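Local coordinates for prenyltransference for protein (Lavandula lanata, PDB 5HC8) that catalyses, as lavandulyl diphosphate synthase, the head-to-middle joining of two dimethylallyl diphosphate units into branched lavandulyl diphosphate, at residues K28-T33 and F220-E225; G108-L113 and Y123-S128; R153-K158 and E175-T180; E212-P217 and L229-S234. All coordinates share one frame; numbering follows the deposited sequence.

Contact 1 (K28-T33 and F220-E225)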
loop_
_atom_site.group_PDB
_atom_site.type_symbol
_atom_site.label_atom_id
_atom_site.label_comp_id
_atom_site.label_asym_id
_atom_site.label_seq_id
_atom_site.Cartn_x
_atom_site.Cartn_y
_atom_site.Cartn_z
ATOM N N LYS A 28 -4.761 -28.639 1.646
ATOM C CA LYS A 28 -5.161 -29.189 2.922
ATOM C C LYS A 28 -6.620 -29.568 2.865
ATOM O O LYS A 28 -7.005 -30.679 3.140
ATOM C CB LYS A 28 -4.917 -28.179 4.047
ATOM C CG LYS A 28 -4.237 -28.750 5.275
ATOM C CD LYS A 28 -4.942 -29.988 5.858
ATOM C CE LYS A 28 -6.353 -29.715 6.387
ATOM N NZ LYS A 28 -6.347 -28.774 7.536
ATOM N N SER A 29 -7.433 -28.602 2.496
ATOM C CA SER A 29 -8.834 -28.780 2.278
ATOM C C SER A 29 -9.184 -30.011 1.409
ATOM O O SER A 29 -10.137 -30.717 1.707
ATOM C CB SER A 29 -9.353 -27.500 1.630
ATOM O OG SER A 29 -10.702 -27.607 1.287
ATOM N N ARG A 30 -8.442 -30.279 0.344
ATOM C CA ARG A 30 -8.816 -31.356 -0.554
ATOM C C ARG A 30 -8.060 -32.661 -0.360
ATOM O O ARG A 30 -8.207 -33.555 -1.176
ATOM C CB ARG A 30 -8.593 -30.906 -1.969
ATOM C CG ARG A 30 -9.363 -29.650 -2.277
ATOM C CD ARG A 30 -10.068 -29.879 -3.559
ATOM N NE ARG A 30 -10.949 -28.821 -4.013
ATOM C CZ ARG A 30 -11.666 -28.945 -5.124
ATOM N NH1 ARG A 30 -11.593 -30.067 -5.838
ATOM N NH2 ARG A 30 -12.455 -27.960 -5.532
ATOM N N GLY A 31 -7.229 -32.731 0.681
ATOM C CA GLY A 31 -6.383 -33.882 0.982
ATOM C C GLY A 31 -5.335 -34.148 -0.063
ATOM O O GLY A 31 -5.150 -35.255 -0.448
ATOM N N VAL A 32 -4.612 -33.145 -0.513
ATOM C CA VAL A 32 -3.779 -33.304 -1.652
ATOM C C VAL A 32 -2.464 -32.588 -1.381
ATOM O O VAL A 32 -2.324 -31.944 -0.349
ATOM C CB VAL A 32 -4.575 -32.832 -2.866
ATOM C CG1 VAL A 32 -4.278 -31.358 -3.245
ATOM C CG2 VAL A 32 -4.365 -33.759 -4.022
ATOM N N THR A 33 -1.463 -32.745 -2.237
ATOM C CA THR A 33 -0.157 -32.165 -1.924
ATOM C C THR A 33 -0.221 -30.653 -2.122
ATOM O O THR A 33 -0.956 -30.174 -2.991
ATOM C CB THR A 33 0.944 -32.696 -2.856
ATOM O OG1 THR A 33 0.558 -32.524 -4.218
ATOM C CG2 THR A 33 1.133 -34.195 -2.644
ATOM N N PHE A 220 -6.907 -19.506 -4.356
ATOM C CA PHE A 220 -6.588 -19.250 -5.745
ATOM C C PHE A 220 -6.752 -20.494 -6.677
ATOM O O PHE A 220 -7.057 -20.319 -7.861
ATOM C CB PHE A 220 -5.233 -18.697 -5.976
ATOM C CG PHE A 220 -5.075 -18.152 -7.392
ATOM C CD1 PHE A 220 -5.634 -16.935 -7.733
ATOM C CD2 PHE A 220 -4.420 -18.863 -8.357
ATOM C CE1 PHE A 220 -5.561 -16.458 -9.018
ATOM C CE2 PHE A 220 -4.299 -18.361 -9.632
ATOM C CZ PHE A 220 -4.875 -17.160 -9.958
ATOM N N PRO A 221 -6.480 -21.722 -6.184
ATOM C CA PRO A 221 -6.765 -22.825 -7.109
ATOM C C PRO A 221 -8.236 -22.883 -7.597
ATOM O O PRO A 221 -8.503 -23.496 -8.644
ATOM C CB PRO A 221 -6.405 -24.061 -6.286
ATOM C CG PRO A 221 -5.306 -23.616 -5.442
ATOM C CD PRO A 221 -5.778 -22.201 -4.998
ATOM N N ASP A 222 -9.165 -22.297 -6.843
ATOM C CA ASP A 222 -10.598 -22.212 -7.243
ATOM C C ASP A 222 -10.939 -20.961 -8.065
ATOM O O ASP A 222 -12.082 -20.794 -8.491
ATOM C CB ASP A 222 -11.510 -22.275 -5.999
ATOM C CG ASP A 222 -11.455 -23.613 -5.299
ATOM O OD1 ASP A 222 -11.283 -24.629 -6.012
ATOM O OD2 ASP A 222 -11.511 -23.630 -4.043
ATOM N N PHE A 223 -9.942 -20.117 -8.327
ATOM C CA PHE A 223 -10.158 -18.799 -8.878
ATOM C C PHE A 223 -10.132 -18.889 -10.383
ATOM O O PHE A 223 -9.159 -19.306 -10.961
ATOM C CB PHE A 223 -9.019 -17.864 -8.438
ATOM C CG PHE A 223 -9.245 -16.434 -8.763
ATOM C CD1 PHE A 223 -8.943 -15.950 -10.028
ATOM C CD2 PHE A 223 -9.739 -15.545 -7.817
ATOM C CE1 PHE A 223 -9.112 -14.604 -10.367
ATOM C CE2 PHE A 223 -9.921 -14.205 -8.165
ATOM C CZ PHE A 223 -9.614 -13.744 -9.437
ATOM N N GLY A 224 -11.210 -18.492 -11.017
ATOM C CA GLY A 224 -11.279 -18.553 -12.465
ATOM C C GLY A 224 -11.735 -17.299 -13.111
ATOM O O GLY A 224 -11.736 -16.197 -12.500
ATOM N N GLU A 225 -12.182 -17.459 -14.344
ATOM C CA GLU A 225 -12.633 -16.320 -15.116
ATOM C C GLU A 225 -13.805 -15.569 -14.444
ATOM O O GLU A 225 -13.874 -14.324 -14.535
ATOM C CB GLU A 225 -12.992 -16.695 -16.519
ATOM C CG GLU A 225 -11.846 -17.311 -17.280
ATOM C CD GLU A 225 -12.231 -17.629 -18.726
ATOM O OE1 GLU A 225 -11.991 -18.774 -19.104
ATOM O OE2 GLU A 225 -12.717 -16.740 -19.463
#
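Carboxylate oxygen OD1 of D222 is held by two groups of helix 23-30: the indole NE1 of W26 hydrogen-bonds to it, and the guanidinium NH2 of R30 forms a salt bridge with it at 3.6 Å. In this fold, shared with the undecaprenyl diphosphate synthases, the bond joins the C-terminal end of helix 23-30 to the loop between strand 212-215 and helix 225-237. The charge pair is a surface one and rather slack. One nitrogen of R30 faces one oxygen of D222, with the two planes turned 41° apart, so the flat side-by-side pairing of two nitrogens with two oxygens does not form. R30 gets there by a bend at its second torsion (chi2 -132°), beyond which the chain runs straight to the guanidinium; a long, flexible side chain suits a gap in which R30 CA and P221 CA are 11.0 Å apart. The tryptophan bond is probably what settles the position of the aspartate, with the arginine adding a weaker, charge-based hold. P221 also packs on H23 and W26, and the side chain of D222 lies about 11 Å from the bound thiodiphosphate. G31 takes positive phi, easy for glycine, and ends the helix in a Schellman motif; T33 then caps the next helix through OG1, which bonds to the N of E36. On the other segment the 3-10 turn that presents D222 is closed by F223 N bonding to F220 O at 2.9 Å.

Contact 2 (G108-L113 and Y123-S128)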
loop_
_atom_site.group_PDB
_atom_site.type_symbol
_atom_site.label_atom_id
_atom_site.label_comp_id
_atom_site.label_asym_id
_atom_site.label_seq_id
_atom_site.Cartn_x
_atom_site.Cartn_y
_atom_site.Cartn_z
ATOM N N GLY A 108 11.117 -8.194 -11.475
ATOM C CA GLY A 108 11.647 -8.645 -10.205
ATOM C C GLY A 108 13.160 -8.833 -10.273
ATOM O O GLY A 108 13.777 -8.493 -11.274
ATOM N N ASP A 109 13.728 -9.369 -9.195
ATOM C CA ASP A 109 15.194 -9.657 -9.083
ATOM C C ASP A 109 15.482 -10.993 -9.757
ATOM O O ASP A 109 15.591 -12.043 -9.149
ATOM C CB ASP A 109 15.612 -9.614 -7.628
ATOM C CG ASP A 109 17.142 -9.642 -7.439
ATOM O OD1 ASP A 109 17.865 -9.856 -8.421
ATOM O OD2 ASP A 109 17.588 -9.516 -6.285
ATOM N N LYS A 110 15.579 -10.930 -11.065
ATOM C CA LYS A 110 15.599 -12.144 -11.874
ATOM C C LYS A 110 16.917 -12.906 -11.683
ATOM O O LYS A 110 16.969 -14.109 -11.858
ATOM C CB LYS A 110 15.368 -11.790 -13.320
ATOM C CG LYS A 110 13.942 -11.384 -13.540
ATOM C CD LYS A 110 13.824 -10.815 -14.946
ATOM C CE LYS A 110 13.765 -9.301 -14.965
ATOM N NZ LYS A 110 13.062 -8.891 -16.212
ATOM N N SER A 111 17.929 -12.201 -11.212
ATOM C CA SER A 111 19.199 -12.834 -10.845
ATOM C C SER A 111 19.082 -13.826 -9.751
ATOM O O SER A 111 19.862 -14.745 -9.680
ATOM C CB SER A 111 20.151 -11.736 -10.413
ATOM O OG SER A 111 20.647 -11.197 -11.614
ATOM N N ARG A 112 18.125 -13.666 -8.863
ATOM C CA ARG A 112 17.889 -14.696 -7.856
ATOM C C ARG A 112 17.254 -15.942 -8.408
ATOM O O ARG A 112 17.083 -16.891 -7.685
ATOM C CB ARG A 112 16.974 -14.170 -6.755
ATOM C CG ARG A 112 17.540 -12.949 -6.046
ATOM C CD ARG A 112 16.767 -12.653 -4.757
ATOM N NE ARG A 112 16.841 -13.787 -3.815
ATOM C CZ ARG A 112 16.357 -13.781 -2.572
ATOM N NH1 ARG A 112 15.749 -12.699 -2.076
ATOM N NH2 ARG A 112 16.494 -14.864 -1.823
ATOM N N LEU A 113 16.823 -15.971 -9.650
ATOM C CA LEU A 113 16.134 -17.174 -10.100
ATOM C C LEU A 113 17.118 -18.188 -10.723
ATOM O O LEU A 113 18.179 -17.794 -11.160
ATOM C CB LEU A 113 15.088 -16.819 -11.143
ATOM C CG LEU A 113 14.127 -15.706 -10.681
ATOM C CD1 LEU A 113 13.336 -15.261 -11.894
ATOM C CD2 LEU A 113 13.245 -16.242 -9.541
ATOM N N TYR A 123 13.111 -16.129 -23.256
ATOM C CA TYR A 123 12.525 -16.674 -24.468
ATOM C C TYR A 123 11.158 -16.041 -24.689
ATOM O O TYR A 123 10.891 -15.440 -25.754
ATOM C CB TYR A 123 12.442 -18.216 -24.391
ATOM C CG TYR A 123 11.517 -18.882 -25.412
ATOM C CD1 TYR A 123 11.788 -18.803 -26.787
ATOM C CD2 TYR A 123 10.391 -19.628 -24.997
ATOM C CE1 TYR A 123 10.963 -19.421 -27.708
ATOM C CE2 TYR A 123 9.543 -20.261 -25.917
ATOM C CZ TYR A 123 9.818 -20.152 -27.276
ATOM O OH TYR A 123 8.985 -20.774 -28.216
ATOM N N ALA A 124 10.299 -16.117 -23.669
ATOM C CA ALA A 124 8.948 -15.581 -23.800
ATOM C C ALA A 124 8.901 -14.074 -24.042
ATOM O O ALA A 124 7.994 -13.576 -24.697
ATOM C CB ALA A 124 8.067 -15.977 -22.599
ATOM N N GLU A 125 9.865 -13.345 -23.523
ATOM C CA GLU A 125 9.899 -11.940 -23.717
ATOM C C GLU A 125 10.304 -11.661 -25.187
ATOM O O GLU A 125 9.688 -10.840 -25.891
ATOM C CB GLU A 125 10.914 -11.300 -22.741
ATOM C CG GLU A 125 10.432 -11.279 -21.253
ATOM C CD GLU A 125 11.325 -10.462 -20.336
ATOM O OE1 GLU A 125 10.874 -9.870 -19.303
ATOM O OE2 GLU A 125 12.535 -10.458 -20.617
ATOM N N GLY A 126 11.355 -12.353 -25.635
ATOM C CA GLY A 126 11.824 -12.233 -27.029
ATOM C C GLY A 126 10.778 -12.594 -28.067
ATOM O O GLY A 126 10.568 -11.847 -29.007
ATOM N N LEU A 127 10.088 -13.708 -27.840
ATOM C CA LEU A 127 8.986 -14.166 -28.690
ATOM C C LEU A 127 7.833 -13.159 -28.801
ATOM O O LEU A 127 7.101 -13.130 -29.800
ATOM C CB LEU A 127 8.475 -15.499 -28.148
ATOM C CG LEU A 127 7.540 -16.345 -28.981
ATOM C CD1 LEU A 127 8.382 -17.043 -30.046
ATOM C CD2 LEU A 127 6.755 -17.365 -28.149
ATOM N N SER A 128 7.679 -12.291 -27.805
ATOM C CA SER A 128 6.507 -11.405 -27.762
ATOM C C SER A 128 6.913 -9.954 -27.914
ATOM O O SER A 128 6.088 -9.034 -27.846
ATOM C CB SER A 128 5.743 -11.649 -26.446
ATOM O OG SER A 128 6.546 -11.351 -25.322
#
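The carboxylate of E125 is the flat group of this contact, and it meets the ammonium of K110 through one oxygen: OE1 lies 3.9 Å from K110 NZ, a long salt bridge, while OE2 stands back at 4.7 Å from the same NZ. The two side chains reach for each other from opposite directions. E125 is extended beyond CG; K110 bends at its third torsion (chi3 -102°), which swings its ammonium group toward the strand. Each charged end has a stronger partner there, in the backbone of A106: K110 NZ bonds to A106 O, and E125 OE1 takes A106 N. These residues belong to a beta-alpha-beta unit, in which strand 103-107 is followed by a 3-10 turn and helix 115-128, which leads to the adjacent parallel strand 135-140; the paired charges satisfy both polar backbone atoms of one strand residue. A lysine and a glutamate suit the task, being long enough to span the 13.1 Å between K110 CA and E125 CA. Further along the helix, S128 OG donates to A124 O at 2.7 Å, in the carbonyl plane with a C=O...OG angle of 148°, and is also bonded to F104 N, so a small hydroxyl ties the last part of the helix to the same strand.

Contact 3 (R153-K158 and E175-T180)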
loop_
_atom_site.group_PDB
_atom_site.type_symbol
_atom_site.label_atom_id
_atom_site.label_comp_id
_atom_site.label_asym_id
_atom_site.label_seq_id
_atom_site.Cartn_x
_atom_site.Cartn_y
_atom_site.Cartn_z
ATOM N N ARG A 153 18.581 3.574 -5.305
ATOM C CA ARG A 153 19.987 3.325 -5.560
ATOM C C ARG A 153 20.310 3.857 -6.940
ATOM O O ARG A 153 21.289 4.577 -7.096
ATOM C CB ARG A 153 20.335 1.854 -5.518
ATOM C CG ARG A 153 20.303 1.228 -4.148
ATOM C CD ARG A 153 20.893 -0.171 -4.161
ATOM N NE ARG A 153 20.709 -0.810 -2.857
ATOM C CZ ARG A 153 21.580 -1.628 -2.263
ATOM N NH1 ARG A 153 22.741 -1.909 -2.846
ATOM N NH2 ARG A 153 21.294 -2.160 -1.061
ATOM N N LYS A 154 19.491 3.495 -7.941
ATOM C CA LYS A 154 19.708 3.980 -9.347
ATOM C C LYS A 154 19.701 5.492 -9.448
ATOM O O LYS A 154 20.512 6.086 -10.200
ATOM C CB LYS A 154 18.672 3.413 -10.335
ATOM C CG LYS A 154 18.712 1.959 -10.675
ATOM C CD LYS A 154 17.474 1.640 -11.537
ATOM C CE LYS A 154 17.564 0.380 -12.392
ATOM N NZ LYS A 154 17.747 -0.854 -11.596
ATOM N N ILE A 155 18.815 6.161 -8.730
ATOM C CA ILE A 155 18.747 7.599 -8.713
ATOM C C ILE A 155 19.988 8.136 -7.998
ATOM O O ILE A 155 20.602 9.123 -8.441
ATOM C CB ILE A 155 17.464 8.110 -8.104
ATOM C CG1 ILE A 155 16.350 7.953 -9.126
ATOM C CG2 ILE A 155 17.552 9.553 -7.650
ATOM C CD1 ILE A 155 14.985 7.898 -8.488
ATOM N N ALA A 156 20.419 7.465 -6.943
ATOM C CA ALA A 156 21.573 7.998 -6.226
ATOM C C ALA A 156 22.851 7.858 -7.137
ATOM O O ALA A 156 23.696 8.744 -7.158
ATOM C CB ALA A 156 21.739 7.286 -4.878
ATOM N N ALA A 157 22.974 6.768 -7.880
ATOM C CA ALA A 157 24.087 6.600 -8.771
ATOM C C ALA A 157 24.131 7.716 -9.794
ATOM O O ALA A 157 25.194 8.227 -10.058
ATOM C CB ALA A 157 24.054 5.263 -9.455
ATOM N N LYS A 158 22.969 8.111 -10.328
ATOM C CA LYS A 158 22.878 9.241 -11.256
ATOM C C LYS A 158 23.273 10.564 -10.658
ATOM O O LYS A 158 23.834 11.398 -11.392
ATOM C CB LYS A 158 21.459 9.383 -11.862
ATOM C CG LYS A 158 21.125 8.304 -12.871
ATOM C CD LYS A 158 19.927 8.717 -13.729
ATOM C CE LYS A 158 19.506 7.525 -14.579
ATOM N NZ LYS A 158 18.238 7.796 -15.261
ATOM N N GLU A 175 9.355 7.324 -10.400
ATOM C CA GLU A 175 8.592 6.354 -11.159
ATOM C C GLU A 175 9.369 5.732 -12.303
ATOM O O GLU A 175 9.308 4.535 -12.554
ATOM C CB GLU A 175 7.332 7.130 -11.595
ATOM C CG GLU A 175 6.188 6.522 -12.376
ATOM C CD GLU A 175 5.224 5.810 -11.511
ATOM O OE1 GLU A 175 4.356 6.411 -10.793
ATOM O OE2 GLU A 175 5.418 4.592 -11.550
ATOM N N GLN A 176 10.199 6.518 -13.003
ATOM C CA GLN A 176 10.918 5.965 -14.180
ATOM C C GLN A 176 12.070 5.027 -13.794
ATOM O O GLN A 176 12.649 4.346 -14.624
ATOM C CB GLN A 176 11.585 7.093 -15.015
ATOM C CG GLN A 176 10.711 8.235 -15.491
ATOM C CD GLN A 176 11.573 9.487 -15.829
ATOM O OE1 GLN A 176 12.781 9.377 -16.118
ATOM N NE2 GLN A 176 10.961 10.670 -15.776
ATOM N N HIS A 177 12.367 4.938 -12.496
ATOM C CA HIS A 177 13.427 4.010 -12.029
ATOM C C HIS A 177 12.937 2.761 -11.317
ATOM O O HIS A 177 13.751 1.911 -10.915
ATOM C CB HIS A 177 14.358 4.845 -11.157
ATOM C CG HIS A 177 15.119 5.856 -11.957
ATOM N ND1 HIS A 177 14.704 7.161 -12.101
ATOM C CD2 HIS A 177 16.224 5.714 -12.737
ATOM C CE1 HIS A 177 15.557 7.801 -12.893
ATOM N NE2 HIS A 177 16.487 6.944 -13.282
ATOM N N LEU A 178 11.616 2.614 -11.196
ATOM C CA LEU A 178 11.063 1.366 -10.646
ATOM C C LEU A 178 11.035 0.339 -11.695
ATOM O O LEU A 178 11.179 0.648 -12.910
ATOM C CB LEU A 178 9.626 1.623 -10.118
ATOM C CG LEU A 178 9.643 2.610 -8.951
ATOM C CD1 LEU A 178 8.259 3.221 -8.771
ATOM C CD2 LEU A 178 10.025 1.886 -7.639
ATOM N N MET A 179 10.808 -0.897 -11.256
ATOM C CA MET A 179 10.660 -2.036 -12.125
ATOM C C MET A 179 9.441 -1.971 -13.012
ATOM O O MET A 179 9.439 -2.626 -14.047
ATOM C CB MET A 179 10.705 -3.360 -11.344
ATOM C CG MET A 179 12.101 -3.675 -10.821
ATOM S SD MET A 179 12.161 -5.235 -9.907
ATOM C CE MET A 179 12.163 -4.624 -8.252
ATOM N N THR A 180 8.450 -1.118 -12.675
ATOM C CA THR A 180 7.271 -0.982 -13.505
ATOM C C THR A 180 7.516 0.047 -14.621
ATOM O O THR A 180 6.568 0.374 -15.354
ATOM C CB THR A 180 6.084 -0.547 -12.616
ATOM O OG1 THR A 180 6.520 0.427 -11.624
ATOM C CG2 THR A 180 5.553 -1.786 -11.967
HETATM O O HOH W 1 15.062 -0.979 -11.082
#
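Two polar links and one apolar face hold H177 against helix 144-160. The direct hydrogen bond runs from K158 NZ to H177 NE2 at 2.8 Å; the donor sits at the ring edge, only 8° out of the imidazole plane. K158 is extended beyond CG, and this full reach brings its ammonium to the ring. A second, water-mediated link joins the helix to the backbone: K154 NZ donates to a water at 2.7 Å, and the water passes a bond on to the carbonyl O of H177 at 3.2 Å. K154 NZ also forms a salt bridge with E150 one turn earlier, which probably helps hold NZ in place.

The apolar part is a CH-pi contact. I155 CG1 lies over one face of the H177 imidazole, 3.8 Å from its centroid and 23° off the normal, shifted toward the ND1 side, where it comes within 3.5 Å of that atom. Isoleucine suits the place: its CG1 and CD1 lie along the ring. Replacing H177 by an alanine would probably leave K158 without its acceptor and open a gap beside I155.

The contact joins the loop following helix 171-176 to helix 144-160, whose R153 and A156 pack on P166 and I169 of the second subunit. H177 ND1 is hydrogen-bonded to the carbonyl O of T173, which, the carbonyl being able only to accept, makes ND1 the likely protonated nitrogen; with NE2 accepting from K158, the ring is probably neutral, and the neighbouring ammonium would favour that state.

Contact 4 (E212-P217 and L229-S234)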
loop_
_atom_site.group_PDB
_atom_site.type_symbol
_atom_site.label_atom_id
_atom_site.label_comp_id
_atom_site.label_asym_id
_atom_site.label_seq_id
_atom_site.Cartn_x
_atom_site.Cartn_y
_atom_site.Cartn_z
ATOM N N GLU A 212 -7.915 0.547 -6.328
ATOM C CA GLU A 212 -9.058 -0.108 -5.665
ATOM C C GLU A 212 -8.640 -1.494 -5.282
ATOM O O GLU A 212 -8.106 -2.245 -6.118
ATOM C CB GLU A 212 -10.248 -0.125 -6.645
ATOM C CG GLU A 212 -10.788 1.266 -6.913
ATOM C CD GLU A 212 -11.415 1.916 -5.686
ATOM O OE1 GLU A 212 -11.893 1.198 -4.817
ATOM O OE2 GLU A 212 -11.390 3.137 -5.574
ATOM N N PHE A 213 -8.875 -1.864 -4.029
ATOM C CA PHE A 213 -8.606 -3.208 -3.554
ATOM C C PHE A 213 -9.884 -4.065 -3.547
ATOM O O PHE A 213 -10.965 -3.606 -3.150
ATOM C CB PHE A 213 -8.080 -3.163 -2.128
ATOM C CG PHE A 213 -6.799 -2.385 -1.939
ATOM C CD1 PHE A 213 -5.912 -2.173 -2.959
ATOM C CD2 PHE A 213 -6.508 -1.873 -0.736
ATOM C CE1 PHE A 213 -4.706 -1.506 -2.729
ATOM C CE2 PHE A 213 -5.324 -1.195 -0.487
ATOM C CZ PHE A 213 -4.398 -1.036 -1.472
ATOM N N TYR A 214 -9.743 -5.291 -4.019
ATOM C CA TYR A 214 -10.758 -6.282 -3.975
ATOM C C TYR A 214 -10.235 -7.570 -3.365
ATOM O O TYR A 214 -9.285 -8.166 -3.846
ATOM C CB TYR A 214 -11.222 -6.525 -5.383
ATOM C CG TYR A 214 -12.296 -7.608 -5.541
ATOM C CD1 TYR A 214 -13.631 -7.330 -5.353
ATOM C CD2 TYR A 214 -11.940 -8.929 -5.855
ATOM C CE1 TYR A 214 -14.599 -8.311 -5.501
ATOM C CE2 TYR A 214 -12.876 -9.915 -5.983
ATOM C CZ TYR A 214 -14.192 -9.614 -5.849
ATOM O OH TYR A 214 -15.093 -10.612 -6.058
ATOM N N PHE A 215 -10.850 -7.982 -2.268
ATOM C CA PHE A 215 -10.432 -9.159 -1.535
ATOM C C PHE A 215 -11.529 -10.210 -1.634
ATOM O O PHE A 215 -12.673 -9.890 -1.371
ATOM C CB PHE A 215 -10.222 -8.782 -0.088
ATOM C CG PHE A 215 -9.196 -7.714 0.122
ATOM C CD1 PHE A 215 -7.867 -7.995 0.092
ATOM C CD2 PHE A 215 -9.592 -6.375 0.388
ATOM C CE1 PHE A 215 -6.918 -6.995 0.267
ATOM C CE2 PHE A 215 -8.616 -5.403 0.581
ATOM C CZ PHE A 215 -7.295 -5.707 0.499
ATOM N N THR A 216 -11.196 -11.424 -2.070
ATOM C CA THR A 216 -12.148 -12.498 -2.171
ATOM C C THR A 216 -11.664 -13.603 -1.261
ATOM O O THR A 216 -10.480 -13.903 -1.321
ATOM C CB THR A 216 -12.010 -13.416 -3.372
ATOM O OG1 THR A 216 -11.284 -12.867 -4.461
ATOM C CG2 THR A 216 -13.205 -14.000 -3.646
ATOM N N PRO A 217 -12.566 -14.248 -0.501
ATOM C CA PRO A 217 -12.180 -15.483 0.246
ATOM C C PRO A 217 -11.821 -16.691 -0.612
ATOM O O PRO A 217 -11.182 -17.599 -0.111
ATOM C CB PRO A 217 -13.379 -15.749 1.143
ATOM C CG PRO A 217 -14.505 -15.237 0.325
ATOM C CD PRO A 217 -13.973 -13.907 -0.238
ATOM N N LEU A 229 -14.304 -11.501 -13.354
ATOM C CA LEU A 229 -15.493 -10.764 -13.639
ATOM C C LEU A 229 -16.147 -10.161 -12.420
ATOM O O LEU A 229 -16.627 -9.035 -12.457
ATOM C CB LEU A 229 -16.490 -11.719 -14.332
ATOM C CG LEU A 229 -16.585 -11.776 -15.838
ATOM C CD1 LEU A 229 -15.630 -11.002 -16.739
ATOM C CD2 LEU A 229 -16.863 -13.175 -16.361
ATOM N N ASP A 230 -16.135 -10.892 -11.327
ATOM C CA ASP A 230 -16.709 -10.399 -10.110
ATOM C C ASP A 230 -15.917 -9.162 -9.597
ATOM O O ASP A 230 -16.530 -8.149 -9.138
ATOM C CB ASP A 230 -16.721 -11.479 -9.069
ATOM C CG ASP A 230 -17.819 -12.480 -9.281
ATOM O OD1 ASP A 230 -18.747 -12.216 -10.058
ATOM O OD2 ASP A 230 -17.760 -13.530 -8.642
ATOM N N ALA A 231 -14.581 -9.251 -9.673
ATOM C CA ALA A 231 -13.701 -8.133 -9.242
ATOM C C ALA A 231 -13.922 -6.951 -10.137
ATOM O O ALA A 231 -14.033 -5.815 -9.628
ATOM C CB ALA A 231 -12.252 -8.592 -9.252
ATOM N N LEU A 232 -14.071 -7.194 -11.456
ATOM C CA LEU A 232 -14.345 -6.092 -12.369
ATOM C C LEU A 232 -15.706 -5.380 -12.118
ATOM O O LEU A 232 -15.799 -4.171 -12.263
ATOM C CB LEU A 232 -14.279 -6.514 -13.805
ATOM C CG LEU A 232 -12.978 -6.452 -14.580
ATOM C CD1 LEU A 232 -11.769 -6.011 -13.824
ATOM C CD2 LEU A 232 -12.692 -7.804 -15.206
ATOM N N ALA A 233 -16.725 -6.144 -11.790
ATOM C CA ALA A 233 -18.043 -5.627 -11.461
ATOM C C ALA A 233 -17.967 -4.814 -10.177
ATOM O O ALA A 233 -18.650 -3.811 -10.058
ATOM C CB ALA A 233 -19.017 -6.768 -11.296
ATOM N N SER A 234 -17.235 -5.293 -9.157
ATOM C CA SER A 234 -17.041 -4.486 -7.956
ATOM C C SER A 234 -16.370 -3.164 -8.332
ATOM O O SER A 234 -16.801 -2.071 -7.844
ATOM C CB SER A 234 -16.281 -5.303 -6.879
ATOM O OG SER A 234 -15.906 -4.567 -5.721
#
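The phenol ring of Y214 lies flat against A231: A231 CA stands over the ring centre, 3.6 Å from the centroid and 6° off the normal, in a CH-pi contact, while A231 CB lies over the same face, 3.4 Å from Y214 CD2. Alanine suits this place, its small side chain letting the helix backbone come down onto the ring. With CG anti to the backbone N (chi1 178°), the ring of Y214 is carried out from the strand to lie over A231. S234 meets it at the edge, its OG near the ring plane and 3.6 Å from Y214 CD1; that hydroxyl is hydrogen-bonded to R238. At the far end Y214 OH reaches D230 CB at 3.5 Å.

Strand 212-215 is the outermost strand of the parallel sheet within this chain, with backbone hydrogen bonds from F213 to the second subunit. Helix 225-237 folds back across it; the axes of strand 212-215 and of helix segment 229-234 approach to 9.2 Å, their directions 139° apart. The second subunit also meets side chains here: F213 packs on its L200, and E212 OE2, on the helix-facing side, forms a salt bridge with its R199, while E212 OE1 pairs with R238 of its own chain. With Y214 cut back to an alanine, strand and helix would probably be left with a gap between them, A231 losing its aromatic cover and S234 its ring-edge neighbour.

How the contacts relate
From the N terminus, segment 28-33 opens the longest loop, closed by contact 1 at 220-225, which joins the end of helix 23-30 to the loop before helix 225-237. Contacts 2 and 3 are nested inside it and follow one another: contact 2 joins the turn after strand 103-107 to helix 115-128, and contact 3 joins helix 144-160 to the end of helix 171-176. They touch, G108 CA lying 3.5 Å from M179 SD. Contact 4, joining strand 212-215 to helix 225-237, crosses contact 1, since 220-225 falls between 212-217 and 229-234; F223 packs on T216. Contacts 3 and 4, on opposite sides of the chain's centre, both reach the second subunit.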